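Long-range contacts in glucose import ATP-binding protein GlcV (Sulfolobus solfataricus, PDB 1OXX), which hydrolyses ATP to power glucose uptake, as the energy-coupling ATPase subunit of the GlcSTUV ABC transporter: residues Phe263-Ser268 / Asp345-Phe350; Trp293-Lys298 / Glu337-Val342. The protein carries 1 engineered substitution. One frame throughout, in Å; residues are numbered along the deposited sequence.

Contact 1 of 2, residues Phe263-Ser268 / Asp345-Phe350; sequences FPVSVS and DKIKVF
Val-265 and Val-349 meet end to end through their methyl groups, at the centre of a contact that illustrates how two pieces of chain can be joined almost wholly by apolar side chains. CG2 of Val-265 lies 3.9 Å from CB of Val-349 and also meets its CG2. One step along, CG1 of Val-267 fits against both methyls of Val-349, with 3.8 Å to CG2 of that residue. At the other end Ile-347 splits the work between its two branches. Its CG2 rests on CG1 of Val-265 at 4.0 Å, while the longer arm, with CG1 anti to the carbonyl carbon (chi1 -59°), carries CD1 to the proline ring, 3.9 Å from CD of Pro-264. The same methyl stands at the edge of the Phe-263 ring, near its plane, 4.1 Å from CD2 of Phe-263. An inverse gamma turn centred on Pro-264 bends the chain here, between the buried phenyl ring and the valines that follow.

The close packing is thus at the valines and Ile-347; Ile-274 also touches Val-265 and Val-349, and Ala-272 touches Val-267 and Val-349. Exposed Pro-264 and Ser-266 form the solvent side. CB of Ser-266 points away, its side chain meeting Val-251 of strand 245-252, and its carbonyl O approaches CG1 of Val-349 at 4.0 Å.

No hydrogen bond crosses between the segments, and Val-265 and Val-349 keep their CA atoms 7.2 Å apart, too far for strand pairing. The union of residues 263-267 with residues 347-350 therefore rests on apolar contact, whose hold comes from shape and exclusion of water without directional bonds.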
loop_
_atom_site.group_PDB
_atom_site.type_symbol
_atom_site.label_atom_id
_atom_site.label_comp_id
_atom_site.label_asym_id
_atom_site.label_seq_id
_atom_site.Cartn_x
_atom_site.Cartn_y
_atom_site.Cartn_z
ATOM N N PHE A 263 -28.872 -2.021 11.070
ATOM C CA PHE A 263 -28.417 -1.945 9.682
ATOM C C PHE A 263 -29.211 -2.923 8.850
ATOM O O PHE A 263 -29.327 -4.081 9.218
ATOM C CB PHE A 263 -26.929 -2.291 9.602
ATOM C CG PHE A 263 -26.056 -1.273 10.245
ATOM C CD1 PHE A 263 -25.836 -1.299 11.610
ATOM C CD2 PHE A 263 -25.467 -0.274 9.492
ATOM C CE1 PHE A 263 -25.032 -0.334 12.205
ATOM C CE2 PHE A 263 -24.657 0.679 10.092
ATOM C CZ PHE A 263 -24.456 0.641 11.455
ATOM N N PRO A 264 -29.776 -2.447 7.743
ATOM C CA PRO A 264 -30.667 -3.269 6.905
ATOM C C PRO A 264 -29.965 -4.238 5.973
ATOM O O PRO A 264 -30.084 -4.193 4.739
ATOM C CB PRO A 264 -31.448 -2.214 6.116
ATOM C CG PRO A 264 -30.537 -1.095 6.016
ATOM C CD PRO A 264 -29.708 -1.055 7.272
ATOM N N VAL A 265 -29.224 -5.150 6.588
ATOM C CA VAL A 265 -28.480 -6.180 5.876
ATOM C C VAL A 265 -28.552 -7.451 6.699
ATOM O O VAL A 265 -28.948 -7.426 7.845
ATOM C CB VAL A 265 -26.998 -5.781 5.643
ATOM C CG1 VAL A 265 -26.911 -4.595 4.686
ATOM C CG2 VAL A 265 -26.294 -5.488 6.963
ATOM N N SER A 266 -28.170 -8.568 6.097
ATOM C CA SER A 266 -28.190 -9.839 6.800
ATOM C C SER A 266 -27.099 -10.772 6.268
ATOM O O SER A 266 -26.531 -10.552 5.209
ATOM C CB SER A 266 -29.569 -10.488 6.633
ATOM O OG SER A 266 -29.696 -11.677 7.398
ATOM N N VAL A 267 -26.788 -11.780 7.069
ATOM C CA VAL A 267 -25.901 -12.870 6.698
ATOM C C VAL A 267 -26.515 -14.104 7.356
ATOM O O VAL A 267 -27.415 -13.983 8.189
ATOM C CB VAL A 267 -24.446 -12.676 7.177
ATOM C CG1 VAL A 267 -23.734 -11.619 6.350
ATOM C CG2 VAL A 267 -24.411 -12.334 8.645
ATOM N N SER A 268 -26.002 -15.275 6.993
ATOM C CA SER A 268 -26.539 -16.553 7.442
ATOM C C SER A 268 -26.207 -16.937 8.888
ATOM O O SER A 268 -26.852 -17.816 9.468
ATOM C CB SER A 268 -26.021 -17.639 6.501
ATOM O OG SER A 268 -26.567 -17.483 5.204
ATOM N N ASP A 345 -25.780 1.505 0.210
ATOM C CA ASP A 345 -25.028 0.647 -0.689
ATOM C C ASP A 345 -23.583 0.489 -0.279
ATOM O O ASP A 345 -22.859 -0.311 -0.889
ATOM C CB ASP A 345 -25.125 1.116 -2.145
ATOM C CG ASP A 345 -24.447 2.440 -2.394
ATOM O OD1 ASP A 345 -23.957 3.069 -1.433
ATOM O OD2 ASP A 345 -24.356 2.935 -3.544
ATOM N N LYS A 346 -23.168 1.197 0.773
ATOM C CA LYS A 346 -21.784 1.100 1.227
ATOM C C LYS A 346 -21.657 0.306 2.525
ATOM O O LYS A 346 -20.555 0.159 3.047
ATOM C CB LYS A 346 -21.154 2.479 1.400
ATOM C CG LYS A 346 -21.139 3.326 0.162
ATOM C CD LYS A 346 -20.132 2.804 -0.831
ATOM C CE LYS A 346 -20.120 3.669 -2.085
ATOM N NZ LYS A 346 -19.106 3.208 -3.043
ATOM N N ILE A 347 -22.748 -0.233 3.041
ATOM C CA ILE A 347 -22.642 -1.082 4.209
ATOM C C ILE A 347 -22.003 -2.402 3.812
ATOM O O ILE A 347 -22.455 -3.067 2.870
ATOM C CB ILE A 347 -24.030 -1.379 4.810
ATOM C CG1 ILE A 347 -24.786 -0.107 5.221
ATOM C CG2 ILE A 347 -23.897 -2.377 5.951
ATOM C CD1 ILE A 347 -26.279 -0.322 5.457
ATOM N N LYS A 348 -20.928 -2.769 4.490
ATOM C CA LYS A 348 -20.283 -4.053 4.278
ATOM C C LYS A 348 -20.675 -4.957 5.424
ATOM O O LYS A 348 -20.787 -4.514 6.572
ATOM C CB LYS A 348 -18.781 -3.900 4.207
ATOM C CG LYS A 348 -18.339 -3.026 3.043
ATOM C CD LYS A 348 -17.099 -2.266 3.383
ATOM C CE LYS A 348 -16.605 -1.349 2.249
ATOM N NZ LYS A 348 -17.508 -0.252 1.820
ATOM N N VAL A 349 -20.935 -6.216 5.118
ATOM C CA VAL A 349 -21.336 -7.147 6.161
ATOM C C VAL A 349 -20.651 -8.479 5.954
ATOM O O VAL A 349 -20.474 -8.927 4.815
ATOM C CB VAL A 349 -22.886 -7.278 6.247
ATOM C CG1 VAL A 349 -23.454 -7.949 5.017
ATOM C CG2 VAL A 349 -23.304 -8.025 7.515
ATOM N N PHE A 350 -20.209 -9.055 7.065
ATOM C CA PHE A 350 -19.510 -10.342 7.082
ATOM C C PHE A 350 -20.037 -11.222 8.195
ATOM O O PHE A 350 -20.505 -10.729 9.229
ATOM C CB PHE A 350 -18.011 -10.137 7.302
ATOM C CG PHE A 350 -17.397 -9.127 6.372
ATOM C CD1 PHE A 350 -17.285 -7.795 6.749
ATOM C CD2 PHE A 350 -16.968 -9.508 5.116
ATOM C CE1 PHE A 350 -16.753 -6.877 5.897
ATOM C CE2 PHE A 350 -16.430 -8.589 4.265
ATOM C CZ PHE A 350 -16.314 -7.275 4.658
#

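Contact 2 of 2, residues Trp293-Lys298 / Glu337-Val342; sequences WILVGK and EVLVYV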
loop_
_atom_site.group_PDB
_atom_site.type_symbol
_atom_site.label_atom_id
_atom_site.label_comp_id
_atom_site.label_asym_id
_atom_site.label_seq_id
_atom_site.Cartn_x
_atom_site.Cartn_y
_atom_site.Cartn_z
ATOM N N TRP A 293 -29.233 9.165 1.801
ATOM C CA TRP A 293 -28.789 8.652 3.085
ATOM C C TRP A 293 -29.939 7.889 3.747
ATOM O O TRP A 293 -31.101 8.260 3.575
ATOM C CB TRP A 293 -28.437 9.797 4.016
ATOM C CG TRP A 293 -27.184 10.568 3.658
ATOM C CD1 TRP A 293 -27.113 11.747 2.973
ATOM C CD2 TRP A 293 -25.836 10.218 3.993
ATOM N NE1 TRP A 293 -25.803 12.143 2.848
ATOM C CE2 TRP A 293 -25.001 11.224 3.476
ATOM C CE3 TRP A 293 -25.249 9.155 4.686
ATOM C CZ2 TRP A 293 -23.611 11.192 3.630
ATOM C CZ3 TRP A 293 -23.881 9.120 4.819
ATOM C CH2 TRP A 293 -23.084 10.120 4.293
ATOM N N ILE A 294 -29.620 6.845 4.504
ATOM C CA ILE A 294 -30.655 6.130 5.261
ATOM C C ILE A 294 -30.361 6.165 6.753
ATOM O O ILE A 294 -29.204 6.027 7.206
ATOM C CB ILE A 294 -30.835 4.651 4.829
ATOM C CG1 ILE A 294 -29.545 3.850 5.022
ATOM C CG2 ILE A 294 -31.395 4.566 3.417
ATOM C CD1 ILE A 294 -29.780 2.363 5.115
ATOM N N LEU A 295 -31.426 6.304 7.523
ATOM C CA LEU A 295 -31.358 6.270 8.970
ATOM C C LEU A 295 -31.105 4.870 9.490
ATOM O O LEU A 295 -31.781 3.923 9.063
ATOM C CB LEU A 295 -32.708 6.701 9.532
ATOM C CG LEU A 295 -32.914 8.153 9.921
ATOM C CD1 LEU A 295 -34.365 8.341 10.343
ATOM C CD2 LEU A 295 -31.986 8.548 11.059
ATOM N N VAL A 296 -30.134 4.727 10.386
ATOM C CA VAL A 296 -29.918 3.446 11.043
ATOM C C VAL A 296 -30.176 3.506 12.561
ATOM O O VAL A 296 -30.200 2.484 13.228
ATOM C CB VAL A 296 -28.537 2.827 10.721
ATOM C CG1 VAL A 296 -28.469 2.443 9.252
ATOM C CG2 VAL A 296 -27.379 3.743 11.115
ATOM N N GLY A 297 -30.397 4.699 13.107
ATOM C CA GLY A 297 -30.771 4.803 14.501
ATOM C C GLY A 297 -30.188 5.981 15.238
ATOM O O GLY A 297 -29.748 6.946 14.626
ATOM N N LYS A 298 -30.226 5.901 16.560
ATOM C CA LYS A 298 -29.737 6.954 17.438
ATOM C C LYS A 298 -28.363 6.600 17.992
ATOM O O LYS A 298 -28.010 5.434 18.150
ATOM C CB LYS A 298 -30.686 7.116 18.633
ATOM C CG LYS A 298 -32.117 7.447 18.292
ATOM C CD LYS A 298 -33.044 7.120 19.451
ATOM C CE LYS A 298 -32.710 7.883 20.710
ATOM N NZ LYS A 298 -33.740 7.632 21.777
ATOM N N GLU A 337 -27.042 13.579 21.890
ATOM C CA GLU A 337 -27.740 12.518 21.190
ATOM C C GLU A 337 -27.893 12.946 19.743
ATOM O O GLU A 337 -28.254 14.084 19.447
ATOM C CB GLU A 337 -29.098 12.279 21.809
ATOM N N VAL A 338 -27.617 12.018 18.842
ATOM C CA VAL A 338 -27.682 12.277 17.416
ATOM C C VAL A 338 -28.388 11.147 16.680
ATOM O O VAL A 338 -28.504 10.017 17.175
ATOM C CB VAL A 338 -26.265 12.384 16.792
ATOM C CG1 VAL A 338 -25.502 13.590 17.360
ATOM C CG2 VAL A 338 -25.477 11.115 17.033
ATOM N N LEU A 339 -28.844 11.479 15.485
ATOM C CA LEU A 339 -29.337 10.490 14.548
ATOM C C LEU A 339 -28.164 10.072 13.668
ATOM O O LEU A 339 -27.323 10.897 13.326
ATOM C CB LEU A 339 -30.456 11.057 13.682
ATOM C CG LEU A 339 -31.685 11.548 14.437
ATOM C CD1 LEU A 339 -32.753 11.946 13.430
ATOM C CD2 LEU A 339 -32.185 10.463 15.398
ATOM N N VAL A 340 -28.114 8.794 13.318
ATOM C CA VAL A 340 -27.032 8.216 12.520
ATOM C C VAL A 340 -27.554 7.747 11.176
ATOM O O VAL A 340 -28.502 6.967 11.103
ATOM C CB VAL A 340 -26.385 7.032 13.247
ATOM C CG1 VAL A 340 -25.211 6.485 12.454
ATOM C CG2 VAL A 340 -25.934 7.451 14.640
ATOM N N TYR A 341 -26.961 8.281 10.116
ATOM C CA TYR A 341 -27.314 7.943 8.757
ATOM C C TYR A 341 -26.105 7.290 8.110
ATOM O O TYR A 341 -24.959 7.603 8.436
ATOM C CB TYR A 341 -27.623 9.195 7.930
ATOM C CG TYR A 341 -28.934 9.868 8.220
ATOM C CD1 TYR A 341 -29.058 10.801 9.245
ATOM C CD2 TYR A 341 -30.038 9.599 7.435
ATOM C CE1 TYR A 341 -30.269 11.426 9.486
ATOM C CE2 TYR A 341 -31.258 10.201 7.679
ATOM C CZ TYR A 341 -31.365 11.126 8.690
ATOM O OH TYR A 341 -32.581 11.743 8.919
ATOM N N VAL A 342 -26.362 6.381 7.182
ATOM C CA VAL A 342 -25.283 5.810 6.388
ATOM C C VAL A 342 -25.671 5.751 4.917
ATOM O O VAL A 342 -26.825 5.942 4.553
ATOM C CB VAL A 342 -24.905 4.382 6.851
ATOM C CG1 VAL A 342 -24.501 4.347 8.334
ATOM C CG2 VAL A 342 -26.064 3.400 6.604
#
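Tyr-341 presents one face of its ring to Leu-295, whose CD2 lies 3.7 Å from the ring centroid, a CH-pi contact offset toward the rim. CG of Leu-295 approaches CE2 of the same ring at 3.5 Å, and the phenol OH is hydrogen-bonded to the backbone N of Ile-288. The Trp-293 ring has the CA of Val-342 at its edge, in plane; its CE3 comes obliquely to within 3.4 Å of the backbone C of Val-342, and the indole makes a cation-pi interaction with Arg-343. CB of Trp-293 packs on CD2 of Tyr-341 at 3.8 Å.

The sheet side away from Tyr-341 is aliphatic. CG2 of Val-342 touches CG1 of Ile-294, and it lies 3.7 Å from CG1 of Val-296. With that CG1 anti to the carbonyl carbon (chi1 -67°), CG2 of Val-296 falls between the backbone N and the carbonyl carbon and meets CG1 of Val-340. Phe-263 of strand 261-263 covers Val-296 and Val-342 on this side.

Four backbone hydrogen bonds join the strands. Ile-294 and Val-342 exchange a pair; then Val-296 N bonds to Val-340 O at 2.9 Å, whereas Val-340 N turns to Gly-297 O at 2.8 Å. Gly-297 adopts phi 143° and psi -163°, backbone angles at which glycine's lack of a side chain avoids a clash with the carbonyl O of Val-296. Val-296 and Gly-297 thus both face Val-340, a classic beta bulge in an antiparallel sheet, consistent with an OB-like fold of the C-terminal domain.

Both contacts lie away from the residues inferred to bind ATP, which belong to the ABC-ATPase domain. Leaving strand 261-263, the chain enters the first segment of contact 1, runs through strands 271-276 and 281-284, and reaches residues 293-298. A further excursion through strands 310-317 and 324-328 is closed by contact 2 at residues 337-342; contact 1 closes the larger loop soon afterwards at 345-350, so contact 2 nests inside it. Contact 2 pairs neighbouring strands of one sheet, and contact 1 links elements at the outermost strands of another. Packing between the contacts joins the sheets: Phe-263 on Val-296 and Val-342, Pro-264 on Ile-294, and Ile-347 on Val-342.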